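Local coordinates for protein putative diacylglycerol kinase (PDB 4WRR) that probably phosphorylates diacylglycerol with ATP to give phosphatidic acid, as a magnesium-binding member of the bacterial diacylglycerol kinase family, at residues A[199-204]-A[220-225]; A[184-189]-A[256-261]. All blocks are in the same frame, centred on the assembly; numbering follows the deposited sequence.

Contact 1: A[199-204]-A[220-225]; sequences VGNGEY and GTLDIF. With MG (magnesium ion), chain E.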
ATOM      1  N   VAL A 199     -11.363 -20.165  33.276  1.00 29.85           N
ATOM      2  CA  VAL A 199     -10.783 -18.851  33.508  1.00 28.54           C
ATOM      3  C   VAL A 199     -11.531 -17.888  32.621  1.00 27.75           C
ATOM      4  O   VAL A 199     -11.525 -18.040  31.399  1.00 29.46           O
ATOM      5  CB  VAL A 199      -9.286 -18.837  33.157  1.00 30.21           C
ATOM      6  CG1 VAL A 199      -8.699 -17.464  33.377  1.00 29.21           C
ATOM      7  CG2 VAL A 199      -8.573 -19.847  34.028  1.00 30.58           C
ATOM      8  N   GLY A 200     -12.191 -16.913  33.223  1.00 25.77           N
ATOM      9  CA  GLY A 200     -13.064 -16.002  32.512  1.00 25.05           C
ATOM     10  C   GLY A 200     -12.541 -14.573  32.436  1.00 26.19           C
ATOM     11  O   GLY A 200     -11.982 -14.034  33.420  1.00 26.10           O
ATOM     12  N   ASN A 201     -12.729 -13.980  31.264  1.00 25.37           N
ATOM     13  CA  ASN A 201     -12.462 -12.580  30.974  1.00 26.05           C
ATOM     14  C   ASN A 201     -13.691 -11.833  30.412  1.00 25.42           C
ATOM     15  O   ASN A 201     -13.847 -10.642  30.656  1.00 26.21           O
ATOM     16  CB  ASN A 201     -11.347 -12.494  29.944  1.00 28.76           C
ATOM     17  CG  ASN A 201     -10.816 -11.086  29.791  1.00 31.73           C
ATOM     18  OD1 ASN A 201     -10.322 -10.502  30.761  1.00 33.94           O
ATOM     19  ND2 ASN A 201     -10.959 -10.505  28.578  1.00 30.06           N
ATOM     20  N   GLY A 202     -14.583 -12.538  29.713  1.00 23.12           N
ATOM     21  CA  GLY A 202     -15.824 -11.944  29.192  1.00 22.55           C
ATOM     22  C   GLY A 202     -16.938 -11.797  30.197  1.00 22.64           C
ATOM     23  O   GLY A 202     -17.017 -12.582  31.159  1.00 24.16           O
ATOM     24  N   GLU A 203     -17.757 -10.770  30.031  1.00 20.80           N
ATOM     25  CA  GLU A 203     -18.886 -10.517  30.911  1.00 21.30           C
ATOM     26  C   GLU A 203     -20.125 -11.329  30.503  1.00 21.86           C
ATOM     27  O   GLU A 203     -21.082 -11.419  31.259  1.00 20.57           O
ATOM     28  CB  GLU A 203     -19.149  -9.002  31.030  1.00 22.04           C
ATOM     29  CG  GLU A 203     -17.922  -8.245  31.595  1.00 22.63           C
ATOM     30  CD  GLU A 203     -18.007  -6.737  31.595  1.00 23.63           C
ATOM     31  OE1 GLU A 203     -16.933  -6.061  31.585  1.00 24.85           O
ATOM     32  OE2 GLU A 203     -19.119  -6.180  31.629  1.00 24.40           O
ATOM     33  N   TYR A 204     -20.082 -11.948  29.301  1.00 22.07           N
ATOM     34  CA  TYR A 204     -21.148 -12.827  28.818  1.00 22.46           C
ATOM     35  C   TYR A 204     -20.510 -14.080  28.331  1.00 23.34           C
ATOM     36  O   TYR A 204     -19.467 -14.049  27.694  1.00 25.92           O
ATOM     37  CB  TYR A 204     -21.933 -12.184  27.692  1.00 22.74           C
ATOM     38  CG  TYR A 204     -22.905 -11.125  28.121  1.00 23.53           C
ATOM     39  CD1 TYR A 204     -22.470  -9.901  28.537  1.00 24.22           C
ATOM     40  CD2 TYR A 204     -24.282 -11.352  28.080  1.00 26.18           C
ATOM     41  CE1 TYR A 204     -23.363  -8.909  28.933  1.00 25.47           C
ATOM     42  CE2 TYR A 204     -25.194 -10.364  28.443  1.00 26.81           C
ATOM     43  CZ  TYR A 204     -24.719  -9.142  28.887  1.00 26.94           C
ATOM     44  OH  TYR A 204     -25.576  -8.140  29.256  1.00 28.36           O
ATOM     45  N   GLY A 220      -8.229  -5.719  35.134  1.00 29.20           N
ATOM     46  CA  GLY A 220      -6.827  -6.075  35.315  1.00 30.42           C
ATOM     47  C   GLY A 220      -6.576  -7.405  36.011  1.00 31.32           C
ATOM     48  O   GLY A 220      -5.444  -7.701  36.293  1.00 32.03           O
ATOM     49  N   THR A 221      -7.619  -8.199  36.294  1.00 30.81           N
ATOM     50  CA  THR A 221      -7.465  -9.558  36.798  1.00 31.77           C
ATOM     51  C   THR A 221      -8.385 -10.530  36.079  1.00 30.20           C
ATOM     52  O   THR A 221      -9.381 -10.125  35.473  1.00 30.59           O
ATOM     53  CB  THR A 221      -7.808  -9.706  38.310  1.00 36.66           C
ATOM     54  OG1 THR A 221      -9.172  -9.287  38.568  1.00 40.37           O
ATOM     55  CG2 THR A 221      -6.917  -8.906  39.132  1.00 41.70           C
ATOM     56  N   LEU A 222      -8.034 -11.805  36.134  1.00 29.57           N
ATOM     57  CA  LEU A 222      -8.834 -12.863  35.580  1.00 28.91           C
ATOM     58  C   LEU A 222      -9.553 -13.591  36.692  1.00 29.48           C
ATOM     59  O   LEU A 222      -9.178 -13.468  37.840  1.00 28.72           O
ATOM     60  CB  LEU A 222      -7.945 -13.841  34.855  1.00 30.64           C
ATOM     61  CG  LEU A 222      -7.413 -13.327  33.523  1.00 30.76           C
ATOM     62  CD1 LEU A 222      -6.300 -14.237  33.066  1.00 31.74           C
ATOM     63  CD2 LEU A 222      -8.520 -13.280  32.471  1.00 28.98           C
ATOM     64  N   ASP A 223     -10.596 -14.327  36.336  1.00 28.72           N
ATOM     65  CA  ASP A 223     -11.448 -15.014  37.297  1.00 29.23           C
ATOM     66  C   ASP A 223     -11.335 -16.504  37.104  1.00 29.19           C
ATOM     67  O   ASP A 223     -11.600 -16.996  36.020  1.00 30.44           O
ATOM     68  CB  ASP A 223     -12.910 -14.590  37.123  1.00 28.76           C
ATOM     69  CG  ASP A 223     -13.215 -13.266  37.765  1.00 30.18           C
ATOM     70  OD1 ASP A 223     -12.819 -12.217  37.204  1.00 29.55           O
ATOM     71  OD2 ASP A 223     -13.833 -13.259  38.870  1.00 32.03           O
ATOM     72  N   ILE A 224     -10.873 -17.207  38.141  1.00 29.64           N
ATOM     73  CA  ILE A 224     -10.784 -18.651  38.142  1.00 29.11           C
ATOM     74  C   ILE A 224     -12.070 -19.204  38.785  1.00 28.41           C
ATOM     75  O   ILE A 224     -12.457 -18.748  39.835  1.00 28.82           O
ATOM     76  CB  ILE A 224      -9.586 -19.130  38.973  1.00 31.93           C
ATOM     77  CG1 ILE A 224      -8.266 -18.530  38.440  1.00 32.88           C
ATOM     78  CG2 ILE A 224      -9.508 -20.648  38.949  1.00 32.45           C
ATOM     79  CD1 ILE A 224      -7.100 -18.731  39.365  1.00 34.13           C
ATOM     80  N   PHE A 225     -12.661 -20.227  38.186  1.00 27.35           N
ATOM     81  CA  PHE A 225     -13.917 -20.777  38.631  1.00 27.44           C
ATOM     82  C   PHE A 225     -13.852 -22.279  38.467  1.00 29.10           C
ATOM     83  O   PHE A 225     -13.705 -22.776  37.345  1.00 31.13           O
ATOM     84  CB  PHE A 225     -15.040 -20.196  37.781  1.00 27.22           C
ATOM     85  CG  PHE A 225     -16.432 -20.629  38.187  1.00 26.15           C
ATOM     86  CD1 PHE A 225     -17.177 -19.876  39.084  1.00 27.08           C
ATOM     87  CD2 PHE A 225     -17.011 -21.746  37.626  1.00 25.96           C
ATOM     88  CE1 PHE A 225     -18.469 -20.260  39.449  1.00 26.71           C
ATOM     89  CE2 PHE A 225     -18.306 -22.120  37.949  1.00 25.76           C
ATOM     90  CZ  PHE A 225     -19.029 -21.390  38.880  1.00 25.89           C
TER
HETATM   91 MG    MG E 401     -11.298  -9.375  34.577  1.00 22.46          MG
HETATM   92  O   HOH W   1     -11.728 -11.547  34.556  1.00 35.58           O
HETATM   93  O   HOH W   2      -9.930  -8.639  32.960  1.00 26.35           O
HETATM   94  O   HOH W   3     -12.852  -9.609  36.441  1.00 27.22           O
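G200 and D223 pair through their backbones as a hydrogen-bonded antiparallel pair. The bond from G200 N to D223 O measures 2.9 Å and the return bond from D223 N to G200 O 3.2 Å. G200 O also accepts a proton from magnesium-bound water 1, whose other proton goes to D223 OD1. Water 3, also on the metal, donates to D223 OD1, and water 2 to N201 OD1. Both side chains therefore act in the second shell, orienting waters, while T221 O binds magnesium directly at 2.2 Å; K216 O and D219 OD1, with the three waters, complete the six ligands. An aspartate suits its place because one oxygen can take the waters while OD2 is held by K256 and H254. N201 likewise divides its amide, its ND2 bonding to the carbonyls of D127 and L137. V199 CG1 makes the apolar contact, 4.0 Å from L222 CB. The methyl L222 CD2 lies beside two oxygens, G200 O and N201 OD1, 3.7 Å from each. V199 and L222 face I284 and L286 of strand 282-294, where the two sheets of the sandwich-like domain pack, and strand 196-200 runs between strands 222-228 and 139-142.

Contact 2: A[184-189]-A[256-261]; sequences TYDGQV and KAKSIH
The carboxylate of D186 is gripped by two successive backbone amides of 256-261. K258 N donates to D186 OD2 at 3.1 Å, and S259 N donates to D186 OD1 at 3.0 Å. Both amides come to the syn sides of the oxygens, tilted 17° and 23° from the carboxylate plane; a further bond from K258 N to OD1 is weak. Two acceptors on one flat group match two neighbouring N-H groups, which is why an aspartate serves well here. Its CG lies anti to the carbonyl carbon (chi1 -59°), carrying the oxygens across to the bend at K258 and S259. D186 N returns a bond to S259 O.

Beyond the bend the segments pair as antiparallel strands. T184 N donates to H261 O and H261 N to T184 O, both at 2.8 Å. T184 OG1 lies 3.2 Å from H261 CB, the two side chains running side by side. Y185 and I260 form a non-hydrogen-bonded pair with side chains on the same face. The methyl of A257, from strand 252-257 of the neighbouring sheet, meets Y185 CB at 3.7 Å and fits against the ring edge, while Q188 CB covers one ring face. I260 turns its aliphatic chain inward to L222 and I224. H261, on the face of T184, reaches on to H261 of the second subunit, to which its NE2 is hydrogen-bonded. S259 OG bonds to E285 OE2.

Residues 185-188 form a type I' turn, closed by reciprocal backbone bonds between Y185 and Q188. Both central residues have positive phi: G187 adopts it easily, and D186 holds it while its carboxylate bonds across. Such a turn is characteristic of tight two-residue beta hairpins, and this one joins strands 179-185 and 188-194 of the sandwich-like domain.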
ATOM      1  N   THR A 184      -1.917 -22.903  40.286  1.00 52.55           N
ATOM      2  CA  THR A 184      -1.139 -21.928  41.044  1.00 56.63           C
ATOM      3  C   THR A 184      -1.539 -20.550  40.534  1.00 53.27           C
ATOM      4  O   THR A 184      -1.576 -20.312  39.326  1.00 56.59           O
ATOM      5  CB  THR A 184       0.386 -22.166  40.947  1.00 61.23           C
ATOM      6  OG1 THR A 184       0.857 -21.813  39.644  1.00 64.74           O
ATOM      7  CG2 THR A 184       0.722 -23.618  41.196  1.00 64.08           C
ATOM      8  N   TYR A 185      -1.865 -19.666  41.468  1.00 50.72           N
ATOM      9  CA  TYR A 185      -2.371 -18.353  41.158  1.00 47.20           C
ATOM     10  C   TYR A 185      -1.795 -17.288  42.107  1.00 48.71           C
ATOM     11  O   TYR A 185      -2.145 -17.235  43.296  1.00 47.98           O
ATOM     12  CB  TYR A 185      -3.914 -18.352  41.191  1.00 44.27           C
ATOM     13  CG  TYR A 185      -4.548 -18.718  42.524  1.00 43.41           C
ATOM     14  CD1 TYR A 185      -4.621 -20.041  42.948  1.00 44.03           C
ATOM     15  CD2 TYR A 185      -5.064 -17.737  43.361  1.00 42.20           C
ATOM     16  CE1 TYR A 185      -5.182 -20.374  44.178  1.00 44.04           C
ATOM     17  CE2 TYR A 185      -5.627 -18.062  44.585  1.00 42.10           C
ATOM     18  CZ  TYR A 185      -5.686 -19.377  44.986  1.00 42.84           C
ATOM     19  OH  TYR A 185      -6.241 -19.679  46.190  1.00 43.36           O
ATOM     20  N   ASP A 186      -0.947 -16.417  41.564  1.00 49.69           N
ATOM     21  CA  ASP A 186      -0.315 -15.351  42.351  1.00 52.33           C
ATOM     22  C   ASP A 186       0.276 -15.924  43.662  1.00 56.05           C
ATOM     23  O   ASP A 186      -0.005 -15.427  44.765  1.00 54.24           O
ATOM     24  CB  ASP A 186      -1.319 -14.211  42.648  1.00 52.15           C
ATOM     25  CG  ASP A 186      -1.898 -13.556  41.376  1.00 48.49           C
ATOM     26  OD1 ASP A 186      -1.307 -13.651  40.281  1.00 48.32           O
ATOM     27  OD2 ASP A 186      -2.972 -12.931  41.496  1.00 46.84           O
ATOM     28  N   GLY A 187       1.037 -17.013  43.531  1.00 58.81           N
ATOM     29  CA  GLY A 187       1.757 -17.587  44.660  1.00 64.83           C
ATOM     30  C   GLY A 187       0.976 -18.545  45.549  1.00 68.42           C
ATOM     31  O   GLY A 187       1.548 -19.160  46.446  1.00 71.15           O
ATOM     32  N   GLN A 188      -0.327 -18.669  45.341  1.00 69.04           N
ATOM     33  CA  GLN A 188      -1.122 -19.633  46.106  1.00 71.18           C
ATOM     34  C   GLN A 188      -1.418 -20.849  45.249  1.00 70.18           C
ATOM     35  O   GLN A 188      -1.104 -20.861  44.041  1.00 67.44           O
ATOM     36  CB  GLN A 188      -2.426 -19.007  46.592  1.00 73.07           C
ATOM     37  CG  GLN A 188      -2.271 -17.667  47.291  1.00 77.99           C
ATOM     38  CD  GLN A 188      -3.322 -17.451  48.350  1.00 80.77           C
ATOM     39  OE1 GLN A 188      -4.062 -16.481  48.276  1.00 78.81           O
ATOM     40  NE2 GLN A 188      -3.401 -18.355  49.332  1.00 81.43           N
ATOM     41  N   VAL A 189      -2.025 -21.860  45.873  1.00 67.92           N
ATOM     42  CA  VAL A 189      -2.307 -23.131  45.212  1.00 67.95           C
ATOM     43  C   VAL A 189      -3.713 -23.668  45.530  1.00 67.11           C
ATOM     44  O   VAL A 189      -4.213 -23.527  46.648  1.00 65.76           O
ATOM     45  CB  VAL A 189      -1.254 -24.192  45.600  1.00 71.69           C
ATOM     46  CG1 VAL A 189      -1.623 -25.565  45.049  1.00 72.27           C
ATOM     47  CG2 VAL A 189       0.123 -23.766  45.109  1.00 72.37           C
ATOM     48  N   LYS A 256     -10.082 -14.333  42.077  1.00 31.51           N
ATOM     49  CA  LYS A 256      -9.460 -13.442  41.095  1.00 32.66           C
ATOM     50  C   LYS A 256      -7.919 -13.514  41.189  1.00 34.29           C
ATOM     51  O   LYS A 256      -7.376 -13.514  42.281  1.00 34.03           O
ATOM     52  CB  LYS A 256      -9.961 -12.010  41.309  1.00 32.89           C
ATOM     53  CG  LYS A 256     -11.395 -11.793  40.787  1.00 33.50           C
ATOM     54  CD  LYS A 256     -11.826 -10.341  41.005  1.00 35.89           C
ATOM     55  CE  LYS A 256     -12.954  -9.856  40.082  1.00 35.07           C
ATOM     56  NZ  LYS A 256     -14.041 -10.854  39.842  1.00 34.88           N
ATOM     57  N   ALA A 257      -7.248 -13.584  40.044  1.00 33.71           N
ATOM     58  CA  ALA A 257      -5.792 -13.608  39.987  1.00 36.77           C
ATOM     59  C   ALA A 257      -5.249 -13.130  38.617  1.00 37.67           C
ATOM     60  O   ALA A 257      -5.934 -13.227  37.617  1.00 35.35           O
ATOM     61  CB  ALA A 257      -5.323 -15.018  40.262  1.00 37.72           C
ATOM     62  N   LYS A 258      -3.999 -12.670  38.593  1.00 42.89           N
ATOM     63  CA  LYS A 258      -3.348 -12.160  37.374  1.00 47.19           C
ATOM     64  C   LYS A 258      -2.443 -13.151  36.632  1.00 48.17           C
ATOM     65  O   LYS A 258      -2.336 -13.080  35.412  1.00 49.72           O
ATOM     66  CB  LYS A 258      -2.506 -10.939  37.717  1.00 55.21           C
ATOM     67  CG  LYS A 258      -3.225  -9.943  38.603  1.00 61.89           C
ATOM     68  CD  LYS A 258      -2.567  -8.573  38.597  1.00 67.47           C
ATOM     69  CE  LYS A 258      -3.297  -7.641  39.550  1.00 70.80           C
ATOM     70  NZ  LYS A 258      -2.938  -6.223  39.293  1.00 73.07           N
ATOM     71  N   SER A 259      -1.766 -14.033  37.368  1.00 48.04           N
ATOM     72  CA  SER A 259      -0.810 -14.989  36.789  1.00 49.00           C
ATOM     73  C   SER A 259      -1.205 -16.363  37.244  1.00 46.64           C
ATOM     74  O   SER A 259      -1.221 -16.630  38.443  1.00 45.95           O
ATOM     75  CB  SER A 259       0.624 -14.709  37.294  1.00 54.18           C
ATOM     76  OG  SER A 259       1.467 -14.212  36.256  1.00 56.89           O
ATOM     77  N   ILE A 260      -1.497 -17.234  36.296  1.00 44.93           N
ATOM     78  CA  ILE A 260      -2.122 -18.484  36.620  1.00 45.94           C
ATOM     79  C   ILE A 260      -1.471 -19.642  35.899  1.00 46.76           C
ATOM     80  O   ILE A 260      -1.203 -19.565  34.701  1.00 48.48           O
ATOM     81  CB  ILE A 260      -3.622 -18.444  36.232  1.00 43.29           C
ATOM     82  CG1 ILE A 260      -4.348 -17.304  36.967  1.00 43.83           C
ATOM     83  CG2 ILE A 260      -4.319 -19.766  36.542  1.00 41.88           C
ATOM     84  CD1 ILE A 260      -5.727 -16.975  36.394  1.00 43.15           C
ATOM     85  N   HIS A 261      -1.290 -20.747  36.614  1.00 47.25           N
ATOM     86  CA  HIS A 261      -0.812 -21.975  35.997  1.00 50.58           C
ATOM     87  C   HIS A 261      -1.736 -23.136  36.349  1.00 48.57           C
ATOM     88  O   HIS A 261      -2.076 -23.344  37.525  1.00 45.81           O
ATOM     89  CB  HIS A 261       0.622 -22.281  36.450  1.00 56.34           C
ATOM     90  CG  HIS A 261       1.316 -23.304  35.602  1.00 62.82           C
ATOM     91  ND1 HIS A 261       1.512 -24.606  36.013  1.00 66.58           N
ATOM     92  CD2 HIS A 261       1.840 -23.220  34.355  1.00 64.36           C
ATOM     93  CE1 HIS A 261       2.139 -25.276  35.058  1.00 68.06           C
ATOM     94  NE2 HIS A 261       2.340 -24.460  34.038  1.00 67.25           N
TER

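Both contacts are antiparallel strand pairings in the sandwich-like domain, but they differ in depth and chemistry. Contact 1 is buried and lies within the five-stranded sheet, where backbone carbonyls and water-orienting side chains serve the magnesium site. Contact 2 is partly buried, nearer the surface, and pairs strands 179-185 and 260-264 of the six-stranded sheet; its carboxylate holds main-chain amides rather than metal waters. Segment 256-261 joins the two, since strand 252-257 flanks strand 222-228 in the first sheet. There K256 NZ meets D223 OD2 in a 2.6 Å salt bridge, and I224 packs against both Y185 and I260 between the sheets.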